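Local coordinates for protein putative methyltransferase from antibiotic biosynthesis pathway (PDB 3EGE) that probably transfers methyl groups from S-adenosylmethionine, perhaps in antibiotic biosynthesis, at residues T82-L90 / F107-E116; G42-V50 / Q71-W80. All coordinates share one frame; numbering follows the deposited sequence.

In the fold
Both contacts belong to the Rossmann-like methyltransferase domain and follow one another along the chain: contact 2 closes at W80, on edge strand 78-81, and contact 1 opens just beyond that strand. They lie about 18 Å apart, centre to centre. They meet where CE1 of F107 packs at 4.2 Å from CA of G42, the first glycine of a GxGxxG-like sequence that in such enzymes typically borders the cofactor site. Contact 2 sets the turn and first helical residues of 42-50 against the chain leading into the edge strand, while contact 1 fastens loop 82-90 to helix 110-120. Bound 1,2-ethanediol, probably from the crystallisation liquor, comes within about 4 Å (nearest atoms) of F107 and of G44, which may mark a pocket.

Contact 1 (T82-L90 / F107-E116); sequences TGYAENLAL and FSHLEKSFQE
A85 and F107 meet by a CH-pi contact where, in this Rossmann-like methyltransferase fold, the loop after strand 78-81 packs on the start of helix 110-120. The methyl CB of A85 sits almost exactly over the centre of the F107 ring, 3.4 Å from its centroid and 5° off the normal. I41 of strand 37-41 touches both residues. The same CB lies 3.3 Å from OG of S113, which is itself turned back to donate to O of H109, the N-cap residue. L88 and E116 run antiparallel alongside one another, CD1 of L88 resting 3.8 Å from CB of E116. With CG of E86 between its backbone N and carbonyl carbon (chi1 66°), the carboxylate lies beside OG of S108.

Waters bridge the segments. One donates to O of A85 and to O of S113; another donates to OE1 of E86 and accepts from N of S108.

Two direct hydrogen bonds tie the loop's backbone to helix side chains. K112, kinked twice along its chain, curls round O of E86, its CG 4.0 Å from CB of E86, and its NZ donates to that O at 2.9 Å, nearly head-on to the carbonyl (177°). E116 OE1 pairs with R119, while OE2 accepts from N of L88 at 2.8 Å through its anti lone pair.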
ATOM      1  N   THR A  82       4.333  -4.556  18.375  1.00 63.14           N
ATOM      2  CA  THR A  82       2.958  -5.000  18.150  1.00 65.55           C
ATOM      3  C   THR A  82       2.026  -4.002  18.842  1.00 66.07           C
ATOM      4  O   THR A  82       2.081  -3.817  20.042  1.00 66.55           O
ATOM      5  CB  THR A  82       2.670  -6.468  18.619  1.00 65.73           C
ATOM      6  OG1 THR A  82       3.560  -7.364  17.936  1.00 63.99           O
ATOM      7  CG2 THR A  82       1.216  -6.860  18.280  1.00 63.43           C
ATOM      8  N   GLY A  83       1.172  -3.363  18.059  1.00 67.93           N
ATOM      9  CA  GLY A  83       0.247  -2.366  18.585  1.00 68.16           C
ATOM     10  C   GLY A  83      -0.530  -1.735  17.456  1.00 68.14           C
ATOM     11  O   GLY A  83      -0.237  -1.991  16.291  1.00 67.75           O
ATOM     12  N   TYR A  84      -1.514  -0.917  17.821  1.00 68.47           N
ATOM     13  CA  TYR A  84      -2.379  -0.240  16.876  1.00 68.70           C
ATOM     14  C   TYR A  84      -1.884   1.171  16.586  1.00 67.72           C
ATOM     15  O   TYR A  84      -1.264   1.819  17.428  1.00 69.36           O
ATOM     16  CB  TYR A  84      -3.803  -0.177  17.410  1.00 71.10           C
ATOM     17  CG  TYR A  84      -4.461  -1.519  17.656  1.00 70.34           C
ATOM     18  CD1 TYR A  84      -4.886  -2.311  16.587  1.00 72.57           C
ATOM     19  CD2 TYR A  84      -4.713  -1.967  18.961  1.00 78.90           C
ATOM     20  CE1 TYR A  84      -5.518  -3.545  16.795  1.00 76.37           C
ATOM     21  CE2 TYR A  84      -5.355  -3.213  19.203  1.00 78.73           C
ATOM     22  CZ  TYR A  84      -5.754  -3.988  18.107  1.00 80.85           C
ATOM     23  OH  TYR A  84      -6.378  -5.195  18.330  1.00 82.27           O
ATOM     24  N   ALA A  85      -2.200   1.650  15.395  1.00 67.65           N
ATOM     25  CA  ALA A  85      -1.810   2.992  14.926  1.00 68.47           C
ATOM     26  C   ALA A  85      -2.267   4.150  15.820  1.00 68.39           C
ATOM     27  O   ALA A  85      -1.557   5.165  15.923  1.00 67.77           O
ATOM     28  CB  ALA A  85      -2.283   3.202  13.501  1.00 65.44           C
ATOM     29  N   GLU A  86      -3.421   3.974  16.475  1.00 69.38           N
ATOM     30  CA  GLU A  86      -4.019   5.005  17.351  1.00 70.94           C
ATOM     31  C   GLU A  86      -3.373   5.194  18.734  1.00 70.72           C
ATOM     32  O   GLU A  86      -3.742   6.129  19.475  1.00 70.43           O
ATOM     33  CB  GLU A  86      -5.543   4.794  17.528  1.00 72.43           C
ATOM     34  CG  GLU A  86      -6.033   3.529  18.287  1.00 78.50           C
ATOM     35  CD  GLU A  86      -6.248   2.272  17.420  1.00 87.89           C
ATOM     36  OE1 GLU A  86      -5.875   2.286  16.209  1.00 85.06           O
ATOM     37  OE2 GLU A  86      -6.795   1.267  17.970  1.00 85.54           O
ATOM     38  N   ASN A  87      -2.475   4.279  19.098  1.00 70.51           N
ATOM     39  CA  ASN A  87      -1.784   4.309  20.374  1.00 69.72           C
ATOM     40  C   ASN A  87      -0.397   3.663  20.232  1.00 68.77           C
ATOM     41  O   ASN A  87      -0.198   2.465  20.505  1.00 69.66           O
ATOM     42  CB  ASN A  87      -2.633   3.616  21.431  1.00 69.88           C
ATOM     43  CG  ASN A  87      -1.991   3.653  22.816  1.00 76.89           C
ATOM     44  OD1 ASN A  87      -1.289   4.615  23.186  1.00 85.20           O
ATOM     45  ND2 ASN A  87      -2.241   2.611  23.597  1.00 82.69           N
ATOM     46  N   LEU A  88       0.548   4.482  19.770  1.00 66.58           N
ATOM     47  CA  LEU A  88       1.920   4.065  19.564  1.00 64.59           C
ATOM     48  C   LEU A  88       2.672   4.135  20.896  1.00 64.31           C
ATOM     49  O   LEU A  88       2.548   5.119  21.619  1.00 64.62           O
ATOM     50  CB  LEU A  88       2.596   4.941  18.512  1.00 63.49           C
ATOM     51  CG  LEU A  88       1.921   5.027  17.126  1.00 65.02           C
ATOM     52  CD1 LEU A  88       2.615   6.110  16.232  1.00 62.93           C
ATOM     53  CD2 LEU A  88       1.883   3.686  16.402  1.00 65.16           C
ATOM     54  N   ALA A  89       3.448   3.086  21.209  1.00 63.74           N
ATOM     55  CA  ALA A  89       4.293   3.033  22.421  1.00 64.29           C
ATOM     56  C   ALA A  89       5.592   3.869  22.293  1.00 66.06           C
ATOM     57  O   ALA A  89       6.305   4.057  23.263  1.00 70.53           O
ATOM     58  CB  ALA A  89       4.641   1.617  22.756  1.00 62.69           C
ATOM     59  N   LEU A  90       5.849   4.425  21.121  1.00 65.92           N
ATOM     60  CA  LEU A  90       7.046   5.173  20.822  1.00 64.97           C
ATOM     61  C   LEU A  90       6.989   6.538  21.504  1.00 64.74           C
ATOM     62  O   LEU A  90       5.931   7.146  21.512  1.00 65.69           O
ATOM     63  CB  LEU A  90       7.160   5.361  19.298  1.00 64.21           C
ATOM     64  CG  LEU A  90       7.139   4.090  18.433  1.00 59.86           C
ATOM     65  CD1 LEU A  90       7.162   4.483  16.946  1.00 52.22           C
ATOM     66  CD2 LEU A  90       8.288   3.151  18.834  1.00 55.60           C
ATOM     67  N   PHE A 107      -6.756   1.337   9.482  1.00 74.20           N
ATOM     68  CA  PHE A 107      -6.810   1.935  10.819  1.00 74.09           C
ATOM     69  C   PHE A 107      -8.258   2.259  11.222  1.00 74.78           C
ATOM     70  O   PHE A 107      -9.050   2.715  10.396  1.00 74.87           O
ATOM     71  CB  PHE A 107      -5.926   3.208  10.945  1.00 73.96           C
ATOM     72  CG  PHE A 107      -4.468   3.035  10.533  1.00 69.25           C
ATOM     73  CD1 PHE A 107      -3.847   1.779  10.404  1.00 73.80           C
ATOM     74  CD2 PHE A 107      -3.679   4.173  10.369  1.00 70.17           C
ATOM     75  CE1 PHE A 107      -2.484   1.680  10.031  1.00 76.72           C
ATOM     76  CE2 PHE A 107      -2.324   4.081  10.008  1.00 68.67           C
ATOM     77  CZ  PHE A 107      -1.726   2.833   9.845  1.00 72.17           C
ATOM     78  N   SER A 108      -8.585   2.059  12.499  1.00 74.83           N
ATOM     79  CA  SER A 108      -9.948   2.282  13.007  1.00 75.17           C
ATOM     80  C   SER A 108     -10.224   3.746  13.396  1.00 76.19           C
ATOM     81  O   SER A 108     -11.365   4.198  13.295  1.00 78.60           O
ATOM     82  CB  SER A 108     -10.255   1.326  14.179  1.00 74.38           C
ATOM     83  OG  SER A 108      -9.460   1.626  15.311  1.00 82.00           O
ATOM     84  N   HIS A 109      -9.215   4.475  13.873  1.00 75.90           N
ATOM     85  CA  HIS A 109      -9.377   5.915  14.238  1.00 75.31           C
ATOM     86  C   HIS A 109      -8.262   6.659  13.529  1.00 71.71           C
ATOM     87  O   HIS A 109      -7.190   6.866  14.084  1.00 72.65           O
ATOM     88  CB  HIS A 109      -9.365   6.076  15.761  1.00 77.59           C
ATOM     89  CG  HIS A 109     -10.436   5.286  16.451  1.00 85.46           C
ATOM     90  ND1 HIS A 109     -11.770   5.622  16.383  1.00 89.95           N
ATOM     91  CD2 HIS A 109     -10.368   4.159  17.201  1.00 91.60           C
ATOM     92  CE1 HIS A 109     -12.476   4.747  17.077  1.00 93.35           C
ATOM     93  NE2 HIS A 109     -11.650   3.849  17.582  1.00 92.61           N
ATOM     94  N   LEU A 110      -8.520   6.995  12.268  1.00 69.78           N
ATOM     95  CA  LEU A 110      -7.534   7.613  11.362  1.00 69.55           C
ATOM     96  C   LEU A 110      -6.979   8.953  11.848  1.00 70.81           C
ATOM     97  O   LEU A 110      -5.787   9.202  11.706  1.00 69.98           O
ATOM     98  CB  LEU A 110      -8.102   7.767   9.938  1.00 69.45           C
ATOM     99  CG  LEU A 110      -7.157   8.129   8.775  1.00 69.01           C
ATOM    100  CD1 LEU A 110      -5.994   7.140   8.654  1.00 65.39           C
ATOM    101  CD2 LEU A 110      -7.940   8.209   7.461  1.00 66.66           C
ATOM    102  N   GLU A 111      -7.842   9.775  12.444  1.00 71.91           N
ATOM    103  CA  GLU A 111      -7.461  11.084  12.956  1.00 72.96           C
ATOM    104  C   GLU A 111      -6.443  10.971  14.088  1.00 72.61           C
ATOM    105  O   GLU A 111      -5.372  11.563  14.020  1.00 72.61           O
ATOM    106  CB  GLU A 111      -8.713  11.867  13.357  1.00 74.04           C
ATOM    107  CG  GLU A 111      -8.429  13.301  13.830  1.00 81.51           C
ATOM    108  CD  GLU A 111      -9.417  14.349  13.303  1.00 89.27           C
ATOM    109  OE1 GLU A 111     -10.545  13.987  12.899  1.00 89.75           O
ATOM    110  OE2 GLU A 111      -9.041  15.552  13.279  1.00 94.69           O
ATOM    111  N   LYS A 112      -6.765  10.169  15.093  1.00 72.82           N
ATOM    112  CA  LYS A 112      -5.852   9.904  16.211  1.00 71.14           C
ATOM    113  C   LYS A 112      -4.518   9.268  15.721  1.00 69.95           C
ATOM    114  O   LYS A 112      -3.455   9.592  16.264  1.00 70.64           O
ATOM    115  CB  LYS A 112      -6.550   9.021  17.270  1.00 72.96           C
ATOM    116  CG  LYS A 112      -5.718   8.689  18.525  1.00 74.13           C
ATOM    117  CD  LYS A 112      -5.461   9.904  19.428  1.00 77.77           C
ATOM    118  CE  LYS A 112      -4.317   9.642  20.406  1.00 79.77           C
ATOM    119  NZ  LYS A 112      -4.476   8.347  21.146  1.00 86.23           N
ATOM    120  N   SER A 113      -4.578   8.381  14.719  1.00 67.64           N
ATOM    121  CA  SER A 113      -3.365   7.792  14.111  1.00 67.18           C
ATOM    122  C   SER A 113      -2.472   8.868  13.473  1.00 66.16           C
ATOM    123  O   SER A 113      -1.234   8.844  13.615  1.00 64.67           O
ATOM    124  CB  SER A 113      -3.703   6.709  13.090  1.00 67.32           C
ATOM    125  OG  SER A 113      -4.431   5.669  13.721  1.00 68.28           O
ATOM    126  N   PHE A 114      -3.111   9.834  12.814  1.00 66.14           N
ATOM    127  CA  PHE A 114      -2.403  10.981  12.250  1.00 65.41           C
ATOM    128  C   PHE A 114      -1.758  11.844  13.333  1.00 65.10           C
ATOM    129  O   PHE A 114      -0.579  12.179  13.215  1.00 64.21           O
ATOM    130  CB  PHE A 114      -3.301  11.809  11.339  1.00 64.92           C
ATOM    131  CG  PHE A 114      -3.622  11.172  10.011  1.00 63.58           C
ATOM    132  CD1 PHE A 114      -2.880  10.098   9.455  1.00 66.82           C
ATOM    133  CD2 PHE A 114      -4.594  11.769   9.220  1.00 63.45           C
ATOM    134  CE1 PHE A 114      -3.177   9.605   8.190  1.00 66.90           C
ATOM    135  CE2 PHE A 114      -4.885  11.291   7.953  1.00 63.55           C
ATOM    136  CZ  PHE A 114      -4.179  10.219   7.430  1.00 64.71           C
ATOM    137  N   GLN A 115      -2.526  12.151  14.386  1.00 65.46           N
ATOM    138  CA  GLN A 115      -2.038  12.888  15.571  1.00 65.53           C
ATOM    139  C   GLN A 115      -0.837  12.198  16.203  1.00 64.27           C
ATOM    140  O   GLN A 115       0.124  12.874  16.593  1.00 64.54           O
ATOM    141  CB  GLN A 115      -3.144  13.036  16.619  1.00 66.30           C
ATOM    142  CG  GLN A 115      -4.293  13.912  16.176  1.00 66.36           C
ATOM    143  CD  GLN A 115      -5.530  13.788  17.031  1.00 66.57           C
ATOM    144  OE1 GLN A 115      -5.492  13.261  18.144  1.00 72.88           O
ATOM    145  NE2 GLN A 115      -6.642  14.288  16.515  1.00 66.33           N
ATOM    146  N   GLU A 116      -0.908  10.860  16.284  1.00 64.05           N
ATOM    147  CA  GLU A 116       0.200  10.015  16.769  1.00 63.74           C
ATOM    148  C   GLU A 116       1.471  10.122  15.911  1.00 63.12           C
ATOM    149  O   GLU A 116       2.571  10.124  16.459  1.00 64.13           O
ATOM    150  CB  GLU A 116      -0.224   8.523  16.881  1.00 64.67           C
ATOM    151  CG  GLU A 116      -1.073   8.132  18.084  1.00 62.19           C
ATOM    152  CD  GLU A 116      -0.320   8.259  19.390  1.00 64.67           C
ATOM    153  OE1 GLU A 116      -0.286   9.373  19.979  1.00 65.29           O
ATOM    154  OE2 GLU A 116       0.232   7.240  19.838  1.00 61.03           O
TER
HETATM  155  O   HOH W   1      -0.018   6.396  13.985  1.00 52.90           O
HETATM  156  O   HOH W   2      -6.324   0.279  14.083  1.00 63.81           O
HETATM  157  O   HOH W   3      -8.295  -1.134  17.105  1.00 78.46           O
HETATM  158  O   HOH W   4       0.231   6.750  22.420  1.00 69.46           O

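Contact 2 (G42-V50 / Q71-W80); sequences GAGTGGYSV and QAVVHPQVEW
A43 touches W80 with its methyl group, CB lying 4.0 Å from CH2 at the far end of the indole. Residues 43-46 form a type II' beta turn, closed by the bond from N of G46 to O of A43, and the benzo end of the W80 ring reaches this turn edge-on. O of G44 lies in the ring plane, 3.3 Å from CH2 of W80. With CG anti to the backbone N (chi1 -155°), the indole extends from strand 78-81 to the loop. T45 lies alongside the chain that leaves helix 66-70: its carbonyl O lies 3.4 Å from CB of A72, and its CB packs against O of Q71.

At G46, CA packs directly on the same indole edge, 3.7 Å from CH2 of W80. G42, G44 and G47 lie between strand 37-41 and helix 47-53, consistent with the glycine-rich turn of a Rossmann-like fold, which in related methyltransferases lies beside S-adenosylmethionine. G46 is the N-cap of helix 47-53, and its O accepts from N of V50.

S49 follows on the helix, its O and CB against the two methyls of V78, with CG2 of V78 3.8 Å from O of S49. Its hydroxyl OG bonds to D40. V50 then spreads its branches: CG1, anti to the backbone N (chi1 173°), meets CD2 of H75 at 3.9 Å, while CG2 lies 4.1 Å from CB of V73, the two valines set roughly perpendicular. The H75 ring is held by N54 at NE2 and by N of Q77 at ND1.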
ATOM      1  N   GLY A  42       1.755   0.379  10.489  1.00 65.64           N
ATOM      2  CA  GLY A  42       1.033  -0.613   9.710  1.00 65.88           C
ATOM      3  C   GLY A  42       2.069  -1.262   8.819  1.00 67.62           C
ATOM      4  O   GLY A  42       1.948  -1.239   7.597  1.00 71.12           O
ATOM      5  N   ALA A  43       3.100  -1.826   9.441  1.00 68.06           N
ATOM      6  CA  ALA A  43       4.238  -2.409   8.725  1.00 67.71           C
ATOM      7  C   ALA A  43       3.889  -3.720   8.003  1.00 67.98           C
ATOM      8  O   ALA A  43       4.626  -4.141   7.086  1.00 66.38           O
ATOM      9  CB  ALA A  43       5.418  -2.617   9.693  1.00 66.02           C
ATOM     10  N   GLY A  44       2.807  -4.370   8.448  1.00 68.41           N
ATOM     11  CA  GLY A  44       2.335  -5.624   7.885  1.00 69.09           C
ATOM     12  C   GLY A  44       3.396  -6.683   8.010  1.00 69.85           C
ATOM     13  O   GLY A  44       3.865  -6.927   9.111  1.00 72.18           O
ATOM     14  N   THR A  45       3.832  -7.252   6.885  1.00 70.22           N
ATOM     15  CA  THR A  45       4.884  -8.283   6.901  1.00 71.27           C
ATOM     16  C   THR A  45       6.300  -7.728   7.104  1.00 71.34           C
ATOM     17  O   THR A  45       7.235  -8.520   7.304  1.00 71.34           O
ATOM     18  CB  THR A  45       4.862  -9.179   5.617  1.00 71.95           C
ATOM     19  OG1 THR A  45       5.130  -8.379   4.459  1.00 70.41           O
ATOM     20  CG2 THR A  45       3.511  -9.901   5.489  1.00 69.77           C
ATOM     21  N   GLY A  46       6.465  -6.397   7.036  1.00 71.42           N
ATOM     22  CA  GLY A  46       7.772  -5.752   7.233  1.00 70.17           C
ATOM     23  C   GLY A  46       8.688  -5.751   6.027  1.00 68.74           C
ATOM     24  O   GLY A  46       9.872  -5.426   6.163  1.00 69.66           O
ATOM     25  N   GLY A  47       8.164  -6.109   4.848  1.00 67.37           N
ATOM     26  CA  GLY A  47       8.943  -6.102   3.615  1.00 66.81           C
ATOM     27  C   GLY A  47       9.526  -4.732   3.327  1.00 66.91           C
ATOM     28  O   GLY A  47      10.729  -4.625   3.089  1.00 68.28           O
ATOM     29  N   TYR A  48       8.684  -3.697   3.363  1.00 67.15           N
ATOM     30  CA  TYR A  48       9.141  -2.300   3.162  1.00 68.54           C
ATOM     31  C   TYR A  48      10.038  -1.765   4.309  1.00 68.37           C
ATOM     32  O   TYR A  48      10.980  -0.980   4.050  1.00 67.52           O
ATOM     33  CB  TYR A  48       7.978  -1.360   2.818  1.00 70.34           C
ATOM     34  CG  TYR A  48       7.565  -1.556   1.375  1.00 73.54           C
ATOM     35  CD1 TYR A  48       8.257  -0.898   0.328  1.00 75.19           C
ATOM     36  CD2 TYR A  48       6.537  -2.450   1.031  1.00 74.36           C
ATOM     37  CE1 TYR A  48       7.901  -1.116  -1.044  1.00 75.52           C
ATOM     38  CE2 TYR A  48       6.184  -2.678  -0.314  1.00 73.25           C
ATOM     39  CZ  TYR A  48       6.864  -2.001  -1.347  1.00 73.39           C
ATOM     40  OH  TYR A  48       6.522  -2.211  -2.658  1.00 74.77           O
ATOM     41  N   SER A  49       9.756  -2.225   5.535  1.00 67.28           N
ATOM     42  CA  SER A  49      10.561  -1.919   6.726  1.00 67.04           C
ATOM     43  C   SER A  49      12.002  -2.369   6.510  1.00 65.10           C
ATOM     44  O   SER A  49      12.941  -1.574   6.685  1.00 63.96           O
ATOM     45  CB  SER A  49       9.980  -2.598   7.987  1.00 67.38           C
ATOM     46  OG  SER A  49       8.571  -2.383   8.102  1.00 68.96           O
ATOM     47  N   VAL A  50      12.163  -3.623   6.076  1.00 65.00           N
ATOM     48  CA  VAL A  50      13.499  -4.197   5.785  1.00 65.05           C
ATOM     49  C   VAL A  50      14.137  -3.551   4.561  1.00 64.13           C
ATOM     50  O   VAL A  50      15.329  -3.240   4.577  1.00 64.06           O
ATOM     51  CB  VAL A  50      13.447  -5.759   5.605  1.00 66.55           C
ATOM     52  CG1 VAL A  50      14.821  -6.323   5.131  1.00 60.66           C
ATOM     53  CG2 VAL A  50      12.985  -6.426   6.920  1.00 63.39           C
ATOM     54  N   GLN A  71       5.879 -13.855  10.558  1.00117.96           N
ATOM     55  CA  GLN A  71       6.191 -13.820   9.109  1.00117.58           C
ATOM     56  C   GLN A  71       6.965 -12.500   8.798  1.00116.62           C
ATOM     57  O   GLN A  71       6.407 -11.547   8.216  1.00116.33           O
ATOM     58  CB  GLN A  71       4.909 -13.941   8.229  1.00118.65           C
ATOM     59  CG  GLN A  71       4.340 -15.378   8.038  1.00122.43           C
ATOM     60  CD  GLN A  71       3.824 -16.053   9.314  1.00126.67           C
ATOM     61  OE1 GLN A  71       3.402 -15.394  10.267  1.00130.54           O
ATOM     62  NE2 GLN A  71       3.837 -17.383   9.316  1.00128.67           N
ATOM     63  N   ALA A  72       8.241 -12.453   9.211  1.00114.49           N
ATOM     64  CA  ALA A  72       9.092 -11.258   9.025  1.00113.08           C
ATOM     65  C   ALA A  72      10.584 -11.536   9.251  1.00108.88           C
ATOM     66  O   ALA A  72      10.956 -12.259  10.177  1.00108.38           O
ATOM     67  CB  ALA A  72       8.630 -10.105   9.935  1.00112.55           C
ATOM     68  N   VAL A  73      11.417 -10.930   8.402  1.00105.06           N
ATOM     69  CA  VAL A  73      12.875 -11.061   8.453  1.00101.62           C
ATOM     70  C   VAL A  73      13.431 -10.271   9.644  1.00 97.87           C
ATOM     71  O   VAL A  73      13.180  -9.064   9.756  1.00 97.50           O
ATOM     72  CB  VAL A  73      13.546 -10.501   7.137  1.00102.07           C
ATOM     73  CG1 VAL A  73      15.093 -10.490   7.225  1.00101.01           C
ATOM     74  CG2 VAL A  73      13.066 -11.269   5.894  1.00101.16           C
ATOM     75  N   VAL A  74      14.153 -10.957  10.533  1.00 93.91           N
ATOM     76  CA  VAL A  74      14.858 -10.310  11.646  1.00 90.75           C
ATOM     77  C   VAL A  74      15.985  -9.513  10.992  1.00 87.32           C
ATOM     78  O   VAL A  74      16.789 -10.083  10.249  1.00 88.32           O
ATOM     79  CB  VAL A  74      15.459 -11.333  12.649  1.00 91.09           C
ATOM     80  CG1 VAL A  74      16.393 -10.647  13.657  1.00 91.09           C
ATOM     81  CG2 VAL A  74      14.342 -12.092  13.367  1.00 91.06           C
ATOM     82  N   HIS A  75      16.004  -8.204  11.228  1.00 82.61           N
ATOM     83  CA  HIS A  75      16.992  -7.308  10.639  1.00 78.75           C
ATOM     84  C   HIS A  75      17.585  -6.458  11.764  1.00 77.33           C
ATOM     85  O   HIS A  75      16.821  -5.998  12.636  1.00 76.87           O
ATOM     86  CB  HIS A  75      16.330  -6.430   9.574  1.00 78.93           C
ATOM     87  CG  HIS A  75      17.305  -5.672   8.722  1.00 79.51           C
ATOM     88  ND1 HIS A  75      17.823  -4.450   9.087  1.00 77.61           N
ATOM     89  CD2 HIS A  75      17.861  -5.968   7.524  1.00 80.79           C
ATOM     90  CE1 HIS A  75      18.663  -4.027   8.159  1.00 77.05           C
ATOM     91  NE2 HIS A  75      18.696  -4.926   7.195  1.00 81.38           N
ATOM     92  N   PRO A  76      18.927  -6.247  11.761  1.00 75.31           N
ATOM     93  CA  PRO A  76      19.564  -5.469  12.835  1.00 74.73           C
ATOM     94  C   PRO A  76      19.069  -4.023  13.032  1.00 73.24           C
ATOM     95  O   PRO A  76      19.125  -3.534  14.155  1.00 72.95           O
ATOM     96  CB  PRO A  76      21.057  -5.450  12.438  1.00 74.86           C
ATOM     97  CG  PRO A  76      21.217  -6.476  11.455  1.00 75.61           C
ATOM     98  CD  PRO A  76      19.928  -6.693  10.772  1.00 74.75           C
ATOM     99  N   GLN A  77      18.637  -3.377  11.944  1.00 70.71           N
ATOM    100  CA  GLN A  77      18.148  -1.995  11.932  1.00 69.98           C
ATOM    101  C   GLN A  77      16.611  -1.844  11.923  1.00 67.73           C
ATOM    102  O   GLN A  77      16.104  -0.744  11.702  1.00 66.00           O
ATOM    103  CB  GLN A  77      18.806  -1.198  10.777  1.00 71.25           C
ATOM    104  CG  GLN A  77      20.313  -0.855  10.981  1.00 75.92           C
ATOM    105  CD  GLN A  77      21.288  -1.986  10.693  1.00 82.65           C
ATOM    106  OE1 GLN A  77      21.015  -2.870   9.892  1.00 94.72           O
ATOM    107  NE2 GLN A  77      22.456  -1.942  11.334  1.00 89.08           N
ATOM    108  N   VAL A  78      15.881  -2.935  12.174  1.00 66.28           N
ATOM    109  CA  VAL A  78      14.424  -2.905  12.281  1.00 65.48           C
ATOM    110  C   VAL A  78      14.042  -3.321  13.712  1.00 64.68           C
ATOM    111  O   VAL A  78      14.521  -4.346  14.193  1.00 63.56           O
ATOM    112  CB  VAL A  78      13.722  -3.815  11.226  1.00 65.88           C
ATOM    113  CG1 VAL A  78      12.195  -3.722  11.343  1.00 58.98           C
ATOM    114  CG2 VAL A  78      14.138  -3.416   9.812  1.00 63.74           C
ATOM    115  N   GLU A  79      13.237  -2.494  14.396  1.00 64.01           N
ATOM    116  CA  GLU A  79      12.686  -2.835  15.721  1.00 63.64           C
ATOM    117  C   GLU A  79      11.187  -3.071  15.565  1.00 62.13           C
ATOM    118  O   GLU A  79      10.489  -2.216  15.061  1.00 60.75           O
ATOM    119  CB  GLU A  79      12.962  -1.758  16.781  1.00 62.52           C
ATOM    120  CG  GLU A  79      14.471  -1.471  17.043  1.00 61.02           C
ATOM    121  CD  GLU A  79      15.294  -2.664  17.516  1.00 60.56           C
ATOM    122  OE1 GLU A  79      14.751  -3.733  17.875  1.00 60.70           O
ATOM    123  OE2 GLU A  79      16.530  -2.543  17.523  1.00 64.33           O
ATOM    124  N   TRP A  80      10.707  -4.222  16.031  1.00 62.55           N
ATOM    125  CA  TRP A  80       9.304  -4.596  15.881  1.00 63.13           C
ATOM    126  C   TRP A  80       8.460  -4.336  17.141  1.00 61.90           C
ATOM    127  O   TRP A  80       8.794  -4.796  18.264  1.00 60.49           O
ATOM    128  CB  TRP A  80       9.180  -6.069  15.470  1.00 64.79           C
ATOM    129  CG  TRP A  80       7.915  -6.287  14.760  1.00 72.71           C
ATOM    130  CD1 TRP A  80       6.662  -6.504  15.309  1.00 74.55           C
ATOM    131  CD2 TRP A  80       7.726  -6.207  13.347  1.00 75.41           C
ATOM    132  NE1 TRP A  80       5.729  -6.632  14.308  1.00 75.98           N
ATOM    133  CE2 TRP A  80       6.341  -6.435  13.095  1.00 77.09           C
ATOM    134  CE3 TRP A  80       8.597  -6.001  12.263  1.00 75.23           C
ATOM    135  CZ2 TRP A  80       5.801  -6.448  11.796  1.00 72.51           C
ATOM    136  CZ3 TRP A  80       8.055  -6.001  10.956  1.00 73.97           C
ATOM    137  CH2 TRP A  80       6.668  -6.228  10.741  1.00 73.76           C
TER